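Local coordinates for viral structural protein 4 (Bombyx mori cytoplasmic polyhedrosis virus, PDB 6TZ0) that binds GTP and probably works alongside the viral RNA-dependent RNA polymerase during transcription of the double-stranded RNA genome, at residues K203-L213 with L221-T232; R252-W260 with M269-L278. One frame throughout, in Å; residues are numbered along the deposited sequence.

Contact 1 of 2, residues K203-L213 with L221-T232; sequences KRPFELTASNL and LSPMTRSIFNNT
Phe206 receives residues 221-232 in two ways. Leu221 CD1 sits over one ring face, a CH-pi contact 4.0 Å from the ring centroid, while Arg226 NH2 comes in at the edge, 3.4 Å from Phe206 CD1, with the guanidinium turned 82° from the ring plane. Leu221 serves both flat groups, its other branch, CD2, lying against a face of that guanidinium. Bends at chi2 and chi3 fold the Arg226 chain back to the neighbouring strand. There its NE donates to Arg204 O at 2.9 Å, and Ser227 N reaches the same oxygen from the opposite face of the carbonyl plane; the bond from NH2 to Pro205 O is weak.

Backbone bonds join strands 204-208 and 226-230 as a parallel pair, a small two-stranded sheet near the surface. At its start Lys203 lays its methylenes along the turn before strand 226-230, CE passing 3.4 Å from Pro223 O. Glu207 OE2 accepts, on its anti side, from Asn231 ND2 at 3.1 Å, a nitrogen that also bonds Ser317 OG. At the far end Thr232 divides its two branches. With OG1 set between backbone N and carbonyl carbon (chi1 61°), the hydroxyl bonds to Asn230 OD1 at 2.7 Å and CG2 faces the other segment, 3.4 Å from Leu208 O and 3.7 Å from Leu213 CD1. Helix 236-242 covers this end through Ile239, and its Asp236 bonds Asn230 ND2. With two donors on Arg204 O, Arg226 adds to the strand pairing, and its charge is probably partly balanced by the carbonyl dipoles it meets.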
loop_
_atom_site.group_PDB
_atom_site.type_symbol
_atom_site.label_atom_id
_atom_site.label_comp_id
_atom_site.label_asym_id
_atom_site.label_seq_id
_atom_site.Cartn_x
_atom_site.Cartn_y
_atom_site.Cartn_z
ATOM N N LYS B 203 17.525 -41.029 33.406
ATOM C CA LYS B 203 18.789 -41.536 33.917
ATOM C C LYS B 203 19.866 -40.468 33.797
ATOM O O LYS B 203 19.971 -39.784 32.779
ATOM C CB LYS B 203 19.220 -42.778 33.147
ATOM C CG LYS B 203 18.362 -43.993 33.351
ATOM C CD LYS B 203 18.922 -45.149 32.562
ATOM C CE LYS B 203 18.255 -46.452 32.925
ATOM N NZ LYS B 203 16.843 -46.478 32.501
ATOM N N ARG B 204 20.668 -40.329 34.837
ATOM C CA ARG B 204 21.751 -39.355 34.810
ATOM C C ARG B 204 22.982 -39.973 34.154
ATOM O O ARG B 204 23.409 -41.054 34.560
ATOM C CB ARG B 204 22.084 -38.879 36.220
ATOM C CG ARG B 204 23.208 -37.850 36.272
ATOM C CD ARG B 204 22.764 -36.521 35.677
ATOM N NE ARG B 204 23.854 -35.553 35.550
ATOM C CZ ARG B 204 24.190 -34.664 36.477
ATOM N NH1 ARG B 204 23.525 -34.616 37.619
ATOM N NH2 ARG B 204 25.193 -33.821 36.267
ATOM N N PRO B 205 23.560 -39.337 33.139
ATOM C CA PRO B 205 24.704 -39.937 32.445
ATOM C C PRO B 205 25.973 -39.944 33.281
ATOM O O PRO B 205 26.175 -39.111 34.165
ATOM C CB PRO B 205 24.874 -39.046 31.210
ATOM C CG PRO B 205 23.565 -38.429 31.017
ATOM C CD PRO B 205 23.008 -38.207 32.380
ATOM N N PHE B 206 26.840 -40.903 32.975
ATOM C CA PHE B 206 28.154 -41.014 33.588
ATOM C C PHE B 206 29.183 -41.214 32.491
ATOM O O PHE B 206 29.068 -42.146 31.693
ATOM C CB PHE B 206 28.214 -42.172 34.583
ATOM C CG PHE B 206 29.531 -42.293 35.285
ATOM C CD1 PHE B 206 29.859 -41.438 36.316
ATOM C CD2 PHE B 206 30.441 -43.265 34.911
ATOM C CE1 PHE B 206 31.069 -41.545 36.959
ATOM C CE2 PHE B 206 31.652 -43.369 35.548
ATOM C CZ PHE B 206 31.962 -42.513 36.576
ATOM N N GLU B 207 30.194 -40.356 32.466
ATOM C CA GLU B 207 31.180 -40.352 31.397
ATOM C C GLU B 207 32.379 -41.214 31.767
ATOM O O GLU B 207 33.052 -40.950 32.768
ATOM C CB GLU B 207 31.626 -38.922 31.108
ATOM C CG GLU B 207 32.695 -38.815 30.052
ATOM C CD GLU B 207 33.035 -37.380 29.716
ATOM O OE1 GLU B 207 32.412 -36.469 30.299
ATOM O OE2 GLU B 207 33.932 -37.161 28.878
ATOM N N LEU B 208 32.648 -42.232 30.955
ATOM C CA LEU B 208 33.875 -43.007 31.055
ATOM C C LEU B 208 34.923 -42.367 30.158
ATOM O O LEU B 208 34.689 -42.197 28.962
ATOM C CB LEU B 208 33.641 -44.457 30.638
ATOM C CG LEU B 208 32.744 -45.328 31.508
ATOM C CD1 LEU B 208 32.534 -46.669 30.846
ATOM C CD2 LEU B 208 33.365 -45.504 32.872
ATOM N N THR B 209 36.063 -42.003 30.725
ATOM C CA THR B 209 37.184 -41.500 29.945
ATOM C C THR B 209 38.355 -42.461 30.101
ATOM O O THR B 209 38.222 -43.539 30.674
ATOM C CB THR B 209 37.566 -40.078 30.363
ATOM O OG1 THR B 209 37.960 -40.064 31.737
ATOM C CG2 THR B 209 36.405 -39.131 30.170
ATOM N N ALA B 210 39.511 -42.070 29.572
ATOM C CA ALA B 210 40.686 -42.925 29.639
ATOM C C ALA B 210 41.291 -42.984 31.034
ATOM O O ALA B 210 41.959 -43.969 31.363
ATOM C CB ALA B 210 41.741 -42.452 28.640
ATOM N N SER B 211 41.074 -41.960 31.853
ATOM C CA SER B 211 41.538 -41.960 33.231
ATOM C C SER B 211 40.475 -42.421 34.213
ATOM O O SER B 211 40.811 -42.934 35.282
ATOM C CB SER B 211 42.002 -40.557 33.626
ATOM O OG SER B 211 40.905 -39.665 33.652
ATOM N N ASN B 212 39.205 -42.246 33.863
ATOM C CA ASN B 212 38.082 -42.590 34.721
ATOM C C ASN B 212 37.820 -44.087 34.752
ATOM O O ASN B 212 37.176 -44.574 35.685
ATOM C CB ASN B 212 36.835 -41.871 34.199
ATOM C CG ASN B 212 35.728 -41.773 35.213
ATOM O OD1 ASN B 212 35.892 -42.130 36.375
ATOM N ND2 ASN B 212 34.576 -41.294 34.771
ATOM N N LEU B 213 38.333 -44.818 33.770
ATOM C CA LEU B 213 37.812 -46.130 33.410
ATOM C C LEU B 213 38.126 -47.199 34.449
ATOM O O LEU B 213 39.291 -47.486 34.733
ATOM C CB LEU B 213 38.352 -46.517 32.040
ATOM C CG LEU B 213 38.149 -47.932 31.534
ATOM C CD1 LEU B 213 37.693 -47.891 30.132
ATOM C CD2 LEU B 213 39.520 -48.537 31.546
ATOM N N LEU B 221 27.386 -47.115 40.974
ATOM C CA LEU B 221 26.590 -47.118 39.762
ATOM C C LEU B 221 25.676 -48.330 39.736
ATOM O O LEU B 221 26.008 -49.397 40.256
ATOM C CB LEU B 221 27.488 -47.099 38.528
ATOM C CG LEU B 221 28.370 -45.853 38.415
ATOM C CD1 LEU B 221 29.235 -45.926 37.184
ATOM C CD2 LEU B 221 27.554 -44.593 38.415
ATOM N N SER B 222 24.512 -48.151 39.122
ATOM C CA SER B 222 23.489 -49.180 39.035
ATOM C C SER B 222 22.823 -49.060 37.677
ATOM O O SER B 222 22.835 -47.974 37.087
ATOM C CB SER B 222 22.466 -49.032 40.168
ATOM O OG SER B 222 21.787 -47.801 40.074
ATOM N N PRO B 223 22.267 -50.154 37.134
ATOM C CA PRO B 223 21.624 -50.059 35.815
ATOM C C PRO B 223 20.381 -49.198 35.816
ATOM O O PRO B 223 20.105 -48.528 34.815
ATOM C CB PRO B 223 21.275 -51.515 35.486
ATOM C CG PRO B 223 22.143 -52.327 36.338
ATOM C CD PRO B 223 22.338 -51.551 37.594
ATOM N N MET B 224 19.638 -49.176 36.912
ATOM C CA MET B 224 18.348 -48.512 36.981
ATOM C C MET B 224 18.453 -47.024 37.266
ATOM O O MET B 224 17.422 -46.378 37.463
ATOM C CB MET B 224 17.484 -49.176 38.054
ATOM C CG MET B 224 17.091 -50.604 37.735
ATOM S SD MET B 224 18.456 -51.755 37.973
ATOM C CE MET B 224 17.601 -53.326 37.896
ATOM N N THR B 225 19.639 -46.474 37.315
ATOM C CA THR B 225 19.787 -45.072 37.677
ATOM C C THR B 225 20.644 -44.291 36.692
ATOM O O THR B 225 20.347 -43.129 36.412
ATOM C CB THR B 225 20.377 -44.999 39.101
ATOM O OG1 THR B 225 19.532 -45.731 39.994
ATOM C CG2 THR B 225 20.489 -43.569 39.607
ATOM N N ARG B 226 21.681 -44.901 36.135
ATOM C CA ARG B 226 22.667 -44.175 35.356
ATOM C C ARG B 226 22.746 -44.733 33.943
ATOM O O ARG B 226 22.520 -45.924 33.714
ATOM C CB ARG B 226 24.046 -44.253 36.019
ATOM C CG ARG B 226 24.067 -43.782 37.460
ATOM C CD ARG B 226 23.822 -42.298 37.598
ATOM N NE ARG B 226 24.894 -41.461 37.074
ATOM C CZ ARG B 226 25.921 -41.033 37.797
ATOM N NH1 ARG B 226 26.017 -41.380 39.070
ATOM N NH2 ARG B 226 26.848 -40.262 37.255
ATOM N N SER B 227 23.062 -43.858 32.999
ATOM C CA SER B 227 23.384 -44.237 31.635
ATOM C C SER B 227 24.849 -43.919 31.378
ATOM O O SER B 227 25.482 -43.184 32.137
ATOM C CB SER B 227 22.481 -43.515 30.635
ATOM O OG SER B 227 22.692 -42.123 30.677
ATOM N N ILE B 228 25.397 -44.488 30.314
ATOM C CA ILE B 228 26.838 -44.503 30.103
ATOM C C ILE B 228 27.182 -43.720 28.847
ATOM O O ILE B 228 26.636 -43.985 27.773
ATOM C CB ILE B 228 27.369 -45.942 30.014
ATOM C CG1 ILE B 228 27.119 -46.669 31.327
ATOM C CG2 ILE B 228 28.835 -45.971 29.648
ATOM C CD1 ILE B 228 27.794 -46.025 32.507
ATOM N N PHE B 229 28.096 -42.768 28.985
ATOM C CA PHE B 229 28.683 -42.055 27.859
ATOM C C PHE B 229 30.115 -42.542 27.673
ATOM O O PHE B 229 31.014 -42.155 28.420
ATOM C CB PHE B 229 28.609 -40.552 28.082
ATOM C CG PHE B 229 29.332 -39.753 27.053
ATOM C CD1 PHE B 229 29.008 -39.866 25.715
ATOM C CD2 PHE B 229 30.282 -38.829 27.427
ATOM C CE1 PHE B 229 29.671 -39.122 24.771
ATOM C CE2 PHE B 229 30.936 -38.070 26.486
ATOM C CZ PHE B 229 30.629 -38.217 25.159
ATOM N N ASN B 230 30.316 -43.386 26.668
ATOM C CA ASN B 230 31.621 -43.965 26.371
ATOM C C ASN B 230 32.474 -42.928 25.650
ATOM O O ASN B 230 32.212 -42.590 24.494
ATOM C CB ASN B 230 31.442 -45.220 25.524
ATOM C CG ASN B 230 32.713 -46.021 25.369
ATOM O OD1 ASN B 230 33.760 -45.679 25.910
ATOM N ND2 ASN B 230 32.627 -47.097 24.610
ATOM N N ASN B 231 33.508 -42.442 26.319
ATOM C CA ASN B 231 34.450 -41.486 25.754
ATOM C C ASN B 231 35.869 -41.968 26.013
ATOM O O ASN B 231 36.769 -41.196 26.344
ATOM C CB ASN B 231 34.214 -40.096 26.339
ATOM C CG ASN B 231 34.844 -38.991 25.514
ATOM O OD1 ASN B 231 35.472 -39.242 24.490
ATOM N ND2 ASN B 231 34.680 -37.757 25.966
ATOM N N THR B 232 36.079 -43.271 25.892
ATOM C CA THR B 232 37.374 -43.872 26.154
ATOM C C THR B 232 38.199 -44.088 24.896
ATOM O O THR B 232 39.383 -44.417 25.002
ATOM C CB THR B 232 37.187 -45.209 26.869
ATOM O OG1 THR B 232 36.440 -46.093 26.028
ATOM C CG2 THR B 232 36.421 -45.005 28.153
#

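Contact 2 of 2, residues R252-W260 with M269-L278; sequences RYEGCLITW and MMVNLSKRDL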
loop_
_atom_site.group_PDB
_atom_site.type_symbol
_atom_site.label_atom_id
_atom_site.label_comp_id
_atom_site.label_asym_id
_atom_site.label_seq_id
_atom_site.Cartn_x
_atom_site.Cartn_y
_atom_site.Cartn_z
ATOM N N ARG B 252 24.173 -42.792 22.639
ATOM C CA ARG B 252 24.747 -42.901 21.304
ATOM C C ARG B 252 24.718 -41.548 20.620
ATOM O O ARG B 252 23.647 -40.967 20.428
ATOM C CB ARG B 252 23.994 -43.937 20.472
ATOM C CG ARG B 252 24.176 -45.351 20.973
ATOM C CD ARG B 252 23.591 -46.353 20.005
ATOM N NE ARG B 252 22.151 -46.179 19.849
ATOM C CZ ARG B 252 21.241 -46.746 20.632
ATOM N NH1 ARG B 252 21.619 -47.525 21.636
ATOM N NH2 ARG B 252 19.950 -46.533 20.414
ATOM N N TYR B 253 25.893 -41.056 20.252
ATOM C CA TYR B 253 26.025 -39.832 19.488
ATOM C C TYR B 253 26.658 -40.141 18.143
ATOM O O TYR B 253 27.460 -41.067 18.015
ATOM C CB TYR B 253 26.869 -38.806 20.209
ATOM C CG TYR B 253 26.285 -38.298 21.492
ATOM C CD1 TYR B 253 25.110 -37.563 21.497
ATOM C CD2 TYR B 253 26.955 -38.467 22.685
ATOM C CE1 TYR B 253 24.587 -37.068 22.667
ATOM C CE2 TYR B 253 26.451 -37.965 23.852
ATOM C CZ TYR B 253 25.264 -37.273 23.843
ATOM O OH TYR B 253 24.760 -36.783 25.020
ATOM N N GLU B 254 26.313 -39.340 17.143
ATOM C CA GLU B 254 26.709 -39.645 15.783
ATOM C C GLU B 254 27.719 -38.675 15.195
ATOM O O GLU B 254 28.297 -38.982 14.151
ATOM C CB GLU B 254 25.472 -39.692 14.878
ATOM C CG GLU B 254 24.433 -40.718 15.295
ATOM C CD GLU B 254 24.916 -42.143 15.160
ATOM O OE1 GLU B 254 25.726 -42.421 14.254
ATOM O OE2 GLU B 254 24.488 -42.991 15.966
ATOM N N GLY B 255 27.944 -37.525 15.820
ATOM C CA GLY B 255 28.890 -36.549 15.338
ATOM C C GLY B 255 30.159 -36.508 16.165
ATOM O O GLY B 255 30.478 -37.434 16.917
ATOM N N CYS B 256 30.902 -35.417 16.010
ATOM C CA CYS B 256 32.142 -35.215 16.740
ATOM C C CYS B 256 32.219 -33.786 17.243
ATOM O O CYS B 256 31.589 -32.877 16.705
ATOM C CB CYS B 256 33.375 -35.510 15.878
ATOM S SG CYS B 256 33.612 -37.231 15.498
ATOM N N LEU B 257 33.004 -33.605 18.295
ATOM C CA LEU B 257 33.381 -32.284 18.768
ATOM C C LEU B 257 34.890 -32.273 18.925
ATOM O O LEU B 257 35.447 -33.107 19.641
ATOM C CB LEU B 257 32.668 -31.936 20.076
ATOM C CG LEU B 257 32.818 -30.512 20.595
ATOM C CD1 LEU B 257 31.505 -30.053 21.130
ATOM C CD2 LEU B 257 33.818 -30.476 21.722
ATOM N N ILE B 258 35.543 -31.338 18.251
ATOM C CA ILE B 258 36.993 -31.249 18.212
ATOM C C ILE B 258 37.405 -29.951 18.888
ATOM O O ILE B 258 36.766 -28.917 18.683
ATOM C CB ILE B 258 37.495 -31.297 16.759
ATOM C CG1 ILE B 258 36.914 -32.506 16.041
ATOM C CG2 ILE B 258 38.997 -31.404 16.716
ATOM C CD1 ILE B 258 37.107 -32.471 14.560
ATOM N N THR B 259 38.452 -30.001 19.706
ATOM C CA THR B 259 39.084 -28.796 20.227
ATOM C C THR B 259 40.462 -28.655 19.600
ATOM O O THR B 259 41.236 -29.613 19.567
ATOM C CB THR B 259 39.194 -28.813 21.752
ATOM O OG1 THR B 259 39.989 -29.924 22.165
ATOM C CG2 THR B 259 37.826 -28.907 22.383
ATOM N N TRP B 260 40.754 -27.468 19.095
ATOM C CA TRP B 260 41.937 -27.196 18.300
ATOM C C TRP B 260 42.865 -26.264 19.061
ATOM O O TRP B 260 42.562 -25.805 20.157
ATOM C CB TRP B 260 41.545 -26.564 16.969
ATOM C CG TRP B 260 40.734 -27.420 16.076
ATOM C CD1 TRP B 260 39.379 -27.500 16.041
ATOM C CD2 TRP B 260 41.213 -28.259 15.030
ATOM N NE1 TRP B 260 38.981 -28.371 15.067
ATOM C CE2 TRP B 260 40.092 -28.850 14.427
ATOM C CE3 TRP B 260 42.483 -28.584 14.555
ATOM C CZ2 TRP B 260 40.202 -29.744 13.373
ATOM C CZ3 TRP B 260 42.590 -29.465 13.509
ATOM C CH2 TRP B 260 41.459 -30.041 12.933
ATOM N N MET B 269 34.966 -27.133 17.509
ATOM C CA MET B 269 34.327 -27.368 16.220
ATOM C C MET B 269 33.390 -28.564 16.299
ATOM O O MET B 269 33.816 -29.662 16.656
ATOM C CB MET B 269 35.376 -27.623 15.136
ATOM C CG MET B 269 34.805 -27.810 13.748
ATOM S SD MET B 269 36.079 -28.240 12.559
ATOM C CE MET B 269 36.910 -26.674 12.378
ATOM N N MET B 270 32.127 -28.356 15.936
ATOM C CA MET B 270 31.146 -29.430 15.837
ATOM C C MET B 270 31.115 -29.947 14.407
ATOM O O MET B 270 31.029 -29.160 13.461
ATOM C CB MET B 270 29.760 -28.944 16.253
ATOM C CG MET B 270 29.661 -28.552 17.703
ATOM S SD MET B 270 28.071 -27.834 18.134
ATOM C CE MET B 270 27.040 -29.281 18.121
ATOM N N VAL B 271 31.198 -31.267 14.249
ATOM C CA VAL B 271 31.294 -31.916 12.945
ATOM C C VAL B 271 30.205 -32.978 12.849
ATOM O O VAL B 271 29.973 -33.725 13.804
ATOM C CB VAL B 271 32.697 -32.537 12.729
ATOM C CG1 VAL B 271 32.799 -33.270 11.411
ATOM C CG2 VAL B 271 33.764 -31.483 12.773
ATOM N N ASN B 272 29.542 -33.054 11.690
ATOM C CA ASN B 272 28.490 -34.031 11.434
ATOM C C ASN B 272 29.012 -35.330 10.853
ATOM O O ASN B 272 28.313 -35.967 10.061
ATOM C CB ASN B 272 27.431 -33.454 10.499
ATOM C CG ASN B 272 26.597 -32.412 11.152
ATOM O OD1 ASN B 272 26.639 -31.249 10.786
ATOM N ND2 ASN B 272 25.808 -32.821 12.113
ATOM N N LEU B 273 30.223 -35.730 11.196
ATOM C CA LEU B 273 30.726 -37.038 10.829
ATOM C C LEU B 273 31.117 -37.791 12.088
ATOM O O LEU B 273 31.384 -37.196 13.132
ATOM C CB LEU B 273 31.929 -36.941 9.892
ATOM C CG LEU B 273 31.687 -36.356 8.506
ATOM C CD1 LEU B 273 32.995 -36.291 7.765
ATOM C CD2 LEU B 273 30.669 -37.175 7.742
ATOM N N SER B 274 31.132 -39.112 11.978
ATOM C CA SER B 274 31.597 -39.959 13.059
ATOM C C SER B 274 33.116 -39.899 13.162
ATOM O O SER B 274 33.812 -39.435 12.257
ATOM C CB SER B 274 31.140 -41.397 12.842
ATOM O OG SER B 274 31.685 -42.252 13.829
ATOM N N LYS B 275 33.634 -40.387 14.287
ATOM C CA LYS B 275 35.074 -40.403 14.502
ATOM C C LYS B 275 35.759 -41.466 13.653
ATOM O O LYS B 275 36.952 -41.344 13.363
ATOM C CB LYS B 275 35.349 -40.610 15.992
ATOM C CG LYS B 275 36.767 -40.361 16.450
ATOM C CD LYS B 275 36.864 -40.486 17.961
ATOM C CE LYS B 275 38.288 -40.272 18.434
ATOM N NZ LYS B 275 38.406 -40.418 19.909
ATOM N N ARG B 276 35.023 -42.488 13.226
ATOM C CA ARG B 276 35.561 -43.473 12.299
ATOM C C ARG B 276 35.640 -42.925 10.882
ATOM O O ARG B 276 36.652 -43.114 10.198
ATOM C CB ARG B 276 34.700 -44.731 12.335
ATOM C CG ARG B 276 35.198 -45.864 11.468
ATOM C CD ARG B 276 34.289 -47.074 11.607
ATOM N NE ARG B 276 34.318 -47.609 12.965
ATOM C CZ ARG B 276 35.227 -48.471 13.411
ATOM N NH1 ARG B 276 36.182 -48.910 12.605
ATOM N NH2 ARG B 276 35.178 -48.897 14.664
ATOM N N ASP B 277 34.582 -42.248 10.427
ATOM C CA ASP B 277 34.560 -41.700 9.074
ATOM C C ASP B 277 35.548 -40.554 8.930
ATOM O O ASP B 277 36.356 -40.528 7.997
ATOM C CB ASP B 277 33.152 -41.228 8.728
ATOM C CG ASP B 277 32.178 -42.369 8.581
ATOM O OD1 ASP B 277 32.614 -43.477 8.210
ATOM O OD2 ASP B 277 30.974 -42.160 8.834
ATOM N N LEU B 278 35.491 -39.596 9.843
ATOM C CA LEU B 278 36.468 -38.519 9.912
ATOM C C LEU B 278 37.747 -39.086 10.512
ATOM O O LEU B 278 37.887 -39.173 11.731
ATOM C CB LEU B 278 35.920 -37.376 10.754
ATOM C CG LEU B 278 36.750 -36.107 10.853
ATOM C CD1 LEU B 278 36.820 -35.404 9.509
ATOM C CD2 LEU B 278 36.174 -35.208 11.911
#
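Cys256 pairs with Val271 and Ile258 with Met269, each couple joined by two backbone hydrogen bonds, and on the sheet face these four residues share the packing is close. Ile258 CD1 is the meeting point: the Val271 side chain slants across that of Ile258, CG2 to CD1 3.9 Å, and Leu278 CD2 comes tip to tip from beyond the turn at the same 3.9 Å. Next along, Met269 approaches the Trp260 indole at its edge, CB lying 3.7 Å from NE1. Extended at chi1 (-177°) and chi2, the methionine carries SD alongside the indole, 4.9 Å from the five-membered ring's centroid, an oblique Met-aromatic contact; the bend at chi3 then sets CE 3.8 Å from Trp260 NE1. Ile258 CG2 lies over one indole face, and Leu293 of helix 290-296 touches both Trp260 and Met269.

The two strands, 255-261 and 266-271, form a beta hairpin whose members are the central pair of a four-stranded antiparallel sheet, with strand 313-319 flanking the first. On the other face of the hairpin contact is sparser: Leu257 and Met270, a non-hydrogen-bonded pair, meet through CD1 and CG at 4.2 Å.

Regular pairing ends after Cys256 and Val271, though Gly255 stays against the chain through Leu273 O. Cys256 SG also reaches this turn, 3.3 Å from Leu273 O, before residues 275-277, helical in backbone angles only. Farther out, toward solvent, exposed Glu254 brings its carbonyl O 3.6 Å from Ser274 N, while the extended Lys275 chain leads away to a weak hydrogen bond with Ile316 O.

How the contacts relate
Followed from the N terminus, the chain closes contact 1 first, bringing strand 226-230 beside strand 204-208; segments 203-213 and 221-232 are separated by seven residues, none of them helix or strand. It then runs through helix 236-242 and returns past strand 226-230, where Ile228 bonds to the backbones of Val249 and Ile251, before contact 2 opens at residue 252 and closes the hairpin. The two contacts thus follow in series, neither nested nor crossed. Their centres lie about 19 Å apart, yet they touch directly where Phe229 CE1 packs 3.5 Å from Tyr253 CD2. Ser317 of strand 313-319 supplies another bridge, bonding to Asn231 by its side chain and to Leu257 by its backbone.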